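Local coordinates for protein-tyrosine-phosphatase (Vibrio vulnificus, PDB 7DHD), which probably removes phosphate from phosphotyrosine residues of proteins, as a member of the low-molecular-weight tyrosine phosphatase family, at residues Leu9-Gly14 / Ile86-Lys91; Lys118-Pro123 / Gln136-Ala141. One frame throughout, in Å; residues are numbered along the deposited sequence.

Contact 1. Residues Leu9-Gly14 / Ile86-Lys91; sequences LVVCVG and ILVMEK
The peptide groups of Leu9, Val11, Leu87 and Met89 meet at the facing backbone edges of two parallel strands, where the hydrogen bonds run, with Val10 and Leu87 over one face of the sheet and Leu9, Ile86, Val11 and Val88 over the other. These strands form the centre of the four-stranded parallel sheet of the low-molecular-weight tyrosine phosphatase fold. Their bonds alternate as parallel pairing requires. Leu87 N gives its hydrogen to Leu9 O at 2.9 Å, Val11 N to Leu87 O at 2.8 Å, and Met89 N to Val11 O at 3.0 Å. The last donor lies almost along the C=O axis (179°), yet its N-H is bent to 134°, Met89 being the first residue past the strand. A CA-H...O contact from Val88 CA to Val11 O, 3.5 Å, gives that carbonyl a second, weaker partner.

Alternate residues point to opposite faces, and the beta-branched Val10, Val11, Ile86 and Val88 favour the extended backbone and pack compactly. The Val11 and Ile86 side chains cross obliquely, their CG2 atoms 3.8 Å apart, and helix 93-100 continues the packing beyond Ile86 and Val88. On the Val10 side the long, unbranched Met89 can bend: its turn at chi2 (-69°) swings CE back over the neighbouring strand to CG1 of Val10, 3.7 Å away. Strand 7-12 ends at Cys12, the predicted nucleophile and first residue of the phosphate-binding P-loop (CX5R) closed by Arg18. Met89 packs on this residue too, its CG 4.0 Å from Cys12 CB.

Contact 2. Residues Lys118-Pro123 / Gln136-Ala141; sequences KDIPDP and QLIDEA
Ile120 reaches from an irregular loop onto helix 128-146, where Leu137, Ile138 and Ala141 receive its two branches. The loop is the one that in low-molecular-weight tyrosine phosphatases carries the general acid, here Asp122, the predicted proton donor, followed by Pro123. In the first shell, CG2 of Ile120 meets CG1 of Ile138 at 3.6 Å, the two side chains crossing at about a right angle. The longer branch goes the other way: with CG1 beside the backbone N (chi1 -56°), CD1 of Ile120 comes to 3.8 Å from CD2 of Leu137 and 4.3 Å from CB of Ala141. A forked isoleucine suits the place because it can touch neighbouring helix positions at once, while the small alanine one turn beyond Leu137 lets the methyl approach the helix.

Leu137 works as the counterpart, with more of its surface buried against the loop than any other residue of 136-141. Its CD2 also touches the ring of Pro121, 3.7 Å from CD, so the leucine spans two successive loop residues. Proline there offers a rigid apolar surface and limits the backbone freedom of a segment without regular structure.

Further out, the helix holds its receiving surface in shape through its own backbone, Ala141 N bonding to Leu137 O at 3.0 Å. Ile115 packs on Leu137, Phe111 on Ala141, and Thr21 of helix 18-29 on Ile138. On the loop side Arg18 donates from NH1 to the carbonyl oxygen of Ile120, tying the loop to the predicted catalytic arginine. Two residues later, OD1 of Asp122 accepts a hydrogen bond from Tyr124 N, which closes an Asx turn across Pro123.

In the fold
Contact 1 and contact 2 have centres about 11 Å apart and touch where the chain following strand 85-88 passes the loop 118-123, which carries the predicted proton donor. Lys91 NZ forms a salt bridge with Asp119 OD2 at 3.0 Å, Met89 O and Ile120 N make a probable hydrogen bond at 3.0 Å, and Met89 CE packs 4.1 Å from Ile138 CG1. Met89 thus reaches both segments of contact 2, the loop through its O and the helix through CE. Arg18 lies between them, its NH1 in a salt bridge with Glu90 OE2 and hydrogen-bonded to Ile120 O. The predicted nucleophile Cys12 and Asp122 come within about 7 Å, measured between nearest side-chain atoms, consistent with a shared active site.

Contact 1. Residues Leu9-Gly14 / Ile86-Lys91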
loop_
_atom_site.group_PDB
_atom_site.type_symbol
_atom_site.label_atom_id
_atom_site.label_comp_id
_atom_site.label_asym_id
_atom_site.label_seq_id
_atom_site.Cartn_x
_atom_site.Cartn_y
_atom_site.Cartn_z
ATOM N N LEU A 9 -4.644 -4.014 -4.739
ATOM C CA LEU A 9 -3.525 -4.472 -3.915
ATOM C C LEU A 9 -2.470 -3.371 -3.832
ATOM O O LEU A 9 -1.864 -3.028 -4.854
ATOM C CB LEU A 9 -2.905 -5.757 -4.492
ATOM C CG LEU A 9 -1.841 -6.452 -3.615
ATOM C CD1 LEU A 9 -2.492 -7.151 -2.378
ATOM C CD2 LEU A 9 -1.052 -7.476 -4.426
ATOM N N VAL A 10 -2.236 -2.848 -2.606
ATOM C CA VAL A 10 -1.249 -1.792 -2.329
ATOM C C VAL A 10 0.052 -2.478 -1.964
ATOM O O VAL A 10 0.063 -3.359 -1.100
ATOM C CB VAL A 10 -1.720 -0.815 -1.227
ATOM C CG1 VAL A 10 -0.722 0.326 -1.037
ATOM C CG2 VAL A 10 -3.114 -0.273 -1.545
ATOM N N VAL A 11 1.141 -2.090 -2.617
ATOM C CA VAL A 11 2.422 -2.771 -2.432
ATOM C C VAL A 11 3.589 -1.864 -2.018
ATOM O O VAL A 11 3.781 -0.798 -2.594
ATOM C CB VAL A 11 2.744 -3.547 -3.763
ATOM C CG1 VAL A 11 4.159 -4.139 -3.782
ATOM C CG2 VAL A 11 1.702 -4.631 -4.056
ATOM N N CYS A 12 4.377 -2.330 -1.021
ATOM C CA CYS A 12 5.669 -1.751 -0.648
ATOM C C CYS A 12 6.654 -2.912 -0.400
ATOM O O CYS A 12 6.414 -4.002 -0.931
ATOM C CB CYS A 12 5.586 -0.734 0.503
ATOM S SG CYS A 12 5.236 -1.426 2.155
ATOM N N VAL A 13 7.787 -2.689 0.280
ATOM C CA VAL A 13 8.740 -3.779 0.459
ATOM C C VAL A 13 8.399 -4.631 1.695
ATOM O O VAL A 13 8.186 -5.832 1.550
ATOM C CB VAL A 13 10.212 -3.299 0.433
ATOM C CG1 VAL A 13 11.173 -4.447 0.713
ATOM C CG2 VAL A 13 10.549 -2.643 -0.907
ATOM N N GLY A 14 8.349 -4.011 2.883
ATOM C CA GLY A 14 8.109 -4.720 4.141
ATOM C C GLY A 14 6.664 -5.062 4.452
ATOM O O GLY A 14 6.409 -5.948 5.276
ATOM N N ILE A 86 -2.944 -3.061 -9.122
ATOM C CA ILE A 86 -1.809 -3.122 -8.203
ATOM C C ILE A 86 -1.195 -1.726 -8.128
ATOM O O ILE A 86 -0.950 -1.105 -9.171
ATOM C CB ILE A 86 -0.803 -4.245 -8.563
ATOM C CG1 ILE A 86 -1.509 -5.626 -8.597
ATOM C CG2 ILE A 86 0.358 -4.266 -7.547
ATOM C CD1 ILE A 86 -0.855 -6.657 -9.464
ATOM N N LEU A 87 -1.027 -1.203 -6.893
ATOM C CA LEU A 87 -0.486 0.143 -6.656
ATOM C C LEU A 87 0.794 0.088 -5.844
ATOM O O LEU A 87 0.750 -0.189 -4.643
ATOM C CB LEU A 87 -1.525 1.059 -5.964
ATOM C CG LEU A 87 -2.848 1.321 -6.698
ATOM C CD1 LEU A 87 -3.750 2.254 -5.886
ATOM C CD2 LEU A 87 -2.606 1.901 -8.075
ATOM N N VAL A 88 1.932 0.371 -6.495
ATOM C CA VAL A 88 3.236 0.381 -5.813
ATOM C C VAL A 88 3.508 1.740 -5.133
ATOM O O VAL A 88 3.043 2.773 -5.622
ATOM C CB VAL A 88 4.408 -0.060 -6.706
ATOM C CG1 VAL A 88 4.266 -1.528 -7.110
ATOM C CG2 VAL A 88 4.550 0.841 -7.940
ATOM N N MET A 89 4.264 1.737 -4.039
ATOM C CA MET A 89 4.597 2.969 -3.291
ATOM C C MET A 89 5.735 3.810 -3.937
ATOM O O MET A 89 5.772 5.042 -3.784
ATOM C CB MET A 89 4.901 2.664 -1.818
ATOM C CG MET A 89 3.638 2.422 -1.005
ATOM S SD MET A 89 2.676 3.948 -0.809
ATOM C CE MET A 89 1.163 3.315 -0.059
ATOM N N GLU A 90 6.627 3.143 -4.682
ATOM C CA GLU A 90 7.749 3.774 -5.395
ATOM C C GLU A 90 7.803 3.282 -6.838
ATOM O O GLU A 90 7.536 2.105 -7.092
ATOM C CB GLU A 90 9.091 3.376 -4.736
ATOM C CG GLU A 90 9.380 4.052 -3.412
ATOM C CD GLU A 90 10.716 3.666 -2.802
ATOM O OE1 GLU A 90 11.665 3.364 -3.565
ATOM O OE2 GLU A 90 10.826 3.705 -1.555
ATOM N N LYS A 91 8.261 4.141 -7.770
ATOM C CA LYS A 91 8.448 3.736 -9.168
ATOM C C LYS A 91 9.495 2.614 -9.251
ATOM O O LYS A 91 9.354 1.707 -10.075
ATOM C CB LYS A 91 8.853 4.934 -10.049
ATOM C CG LYS A 91 7.689 5.906 -10.282
ATOM C CD LYS A 91 8.039 7.171 -11.110
ATOM C CE LYS A 91 8.964 8.239 -10.519
ATOM N NZ LYS A 91 8.618 8.594 -9.131
#

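Contact 2. Residues Lys118-Pro123 / Gln136-Ala141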
loop_
_atom_site.group_PDB
_atom_site.type_symbol
_atom_site.label_atom_id
_atom_site.label_comp_id
_atom_site.label_asym_id
_atom_site.label_seq_id
_atom_site.Cartn_x
_atom_site.Cartn_y
_atom_site.Cartn_z
ATOM N N LYS A 118 4.724 11.178 -7.797
ATOM C CA LYS A 118 5.654 11.194 -6.671
ATOM C C LYS A 118 5.778 9.853 -5.989
ATOM O O LYS A 118 4.794 9.129 -5.813
ATOM C CB LYS A 118 5.311 12.290 -5.655
ATOM C CG LYS A 118 5.614 13.691 -6.195
ATOM C CD LYS A 118 5.214 14.788 -5.225
ATOM C CE LYS A 118 4.675 15.982 -5.965
ATOM N NZ LYS A 118 5.717 16.655 -6.798
ATOM N N ASP A 119 6.992 9.549 -5.550
ATOM C CA ASP A 119 7.239 8.370 -4.723
ATOM C C ASP A 119 6.848 8.710 -3.275
ATOM O O ASP A 119 7.144 9.819 -2.798
ATOM C CB ASP A 119 8.730 8.015 -4.767
ATOM C CG ASP A 119 9.188 7.259 -6.004
ATOM O OD1 ASP A 119 10.388 7.133 -6.188
ATOM O OD2 ASP A 119 8.330 6.765 -6.763
ATOM N N ILE A 120 6.199 7.761 -2.572
ATOM C CA ILE A 120 5.825 7.968 -1.176
ATOM C C ILE A 120 7.081 7.731 -0.295
ATOM O O ILE A 120 7.709 6.676 -0.416
ATOM C CB ILE A 120 4.603 7.099 -0.744
ATOM C CG1 ILE A 120 3.336 7.335 -1.662
ATOM C CG2 ILE A 120 4.289 7.269 0.751
ATOM C CD1 ILE A 120 2.709 8.775 -1.749
ATOM N N PRO A 121 7.462 8.701 0.575
ATOM C CA PRO A 121 8.654 8.503 1.419
ATOM C C PRO A 121 8.477 7.391 2.437
ATOM O O PRO A 121 7.404 7.273 3.042
ATOM C CB PRO A 121 8.857 9.866 2.087
ATOM C CG PRO A 121 7.505 10.476 2.106
ATOM C CD PRO A 121 6.812 9.997 0.856
ATOM N N ASP A 122 9.506 6.539 2.571
ATOM C CA ASP A 122 9.488 5.450 3.536
ATOM C C ASP A 122 9.801 5.989 4.946
ATOM O O ASP A 122 10.877 6.540 5.150
ATOM C CB ASP A 122 10.475 4.337 3.132
ATOM C CG ASP A 122 10.542 3.181 4.110
ATOM O OD1 ASP A 122 9.571 2.973 4.845
ATOM O OD2 ASP A 122 11.551 2.482 4.117
ATOM N N PRO A 123 8.891 5.808 5.932
ATOM C CA PRO A 123 9.160 6.318 7.287
ATOM C C PRO A 123 9.858 5.310 8.218
ATOM O O PRO A 123 10.149 5.648 9.374
ATOM C CB PRO A 123 7.746 6.648 7.806
ATOM C CG PRO A 123 6.886 5.588 7.173
ATOM C CD PRO A 123 7.539 5.212 5.844
ATOM N N GLN A 136 0.454 11.888 5.403
ATOM C CA GLN A 136 -0.067 13.061 4.684
ATOM C C GLN A 136 0.033 12.890 3.146
ATOM O O GLN A 136 -0.940 13.150 2.447
ATOM C CB GLN A 136 0.606 14.360 5.173
ATOM C CG GLN A 136 0.287 14.756 6.621
ATOM C CD GLN A 136 -1.183 14.945 6.934
ATOM O OE1 GLN A 136 -1.989 15.371 6.092
ATOM N NE2 GLN A 136 -1.555 14.667 8.177
ATOM N N LEU A 137 1.170 12.408 2.631
ATOM C CA LEU A 137 1.315 12.195 1.189
ATOM C C LEU A 137 0.466 11.013 0.685
ATOM O O LEU A 137 -0.104 11.103 -0.401
ATOM C CB LEU A 137 2.789 12.081 0.762
ATOM C CG LEU A 137 3.126 12.495 -0.699
ATOM C CD1 LEU A 137 2.978 14.034 -0.951
ATOM C CD2 LEU A 137 4.514 12.048 -1.106
ATOM N N ILE A 138 0.318 9.952 1.508
ATOM C CA ILE A 138 -0.531 8.794 1.176
ATOM C C ILE A 138 -1.985 9.266 1.051
ATOM O O ILE A 138 -2.665 8.906 0.085
ATOM C CB ILE A 138 -0.372 7.653 2.217
ATOM C CG1 ILE A 138 0.940 6.882 1.972
ATOM C CG2 ILE A 138 -1.585 6.698 2.199
ATOM C CD1 ILE A 138 1.396 5.949 3.119
ATOM N N ASP A 139 -2.423 10.125 2.004
ATOM C CA ASP A 139 -3.776 10.677 2.037
ATOM C C ASP A 139 -4.076 11.477 0.760
ATOM O O ASP A 139 -5.113 11.252 0.131
ATOM C CB ASP A 139 -3.981 11.534 3.299
ATOM C CG ASP A 139 -5.387 12.062 3.443
ATOM O OD1 ASP A 139 -6.313 11.244 3.588
ATOM O OD2 ASP A 139 -5.566 13.295 3.372
ATOM N N GLU A 140 -3.156 12.384 0.367
ATOM C CA GLU A 140 -3.295 13.223 -0.836
ATOM C C GLU A 140 -3.409 12.316 -2.094
ATOM O O GLU A 140 -4.311 12.512 -2.915
ATOM C CB GLU A 140 -2.098 14.193 -0.947
ATOM C CG GLU A 140 -2.316 15.303 -1.969
ATOM C CD GLU A 140 -1.181 16.275 -2.240
ATOM O OE1 GLU A 140 -0.094 16.141 -1.631
ATOM O OE2 GLU A 140 -1.397 17.194 -3.061
ATOM N N ALA A 141 -2.534 11.299 -2.186
ATOM C CA ALA A 141 -2.511 10.332 -3.290
ATOM C C ALA A 141 -3.798 9.495 -3.378
ATOM O O ALA A 141 -4.343 9.341 -4.476
ATOM C CB ALA A 141 -1.296 9.426 -3.171
#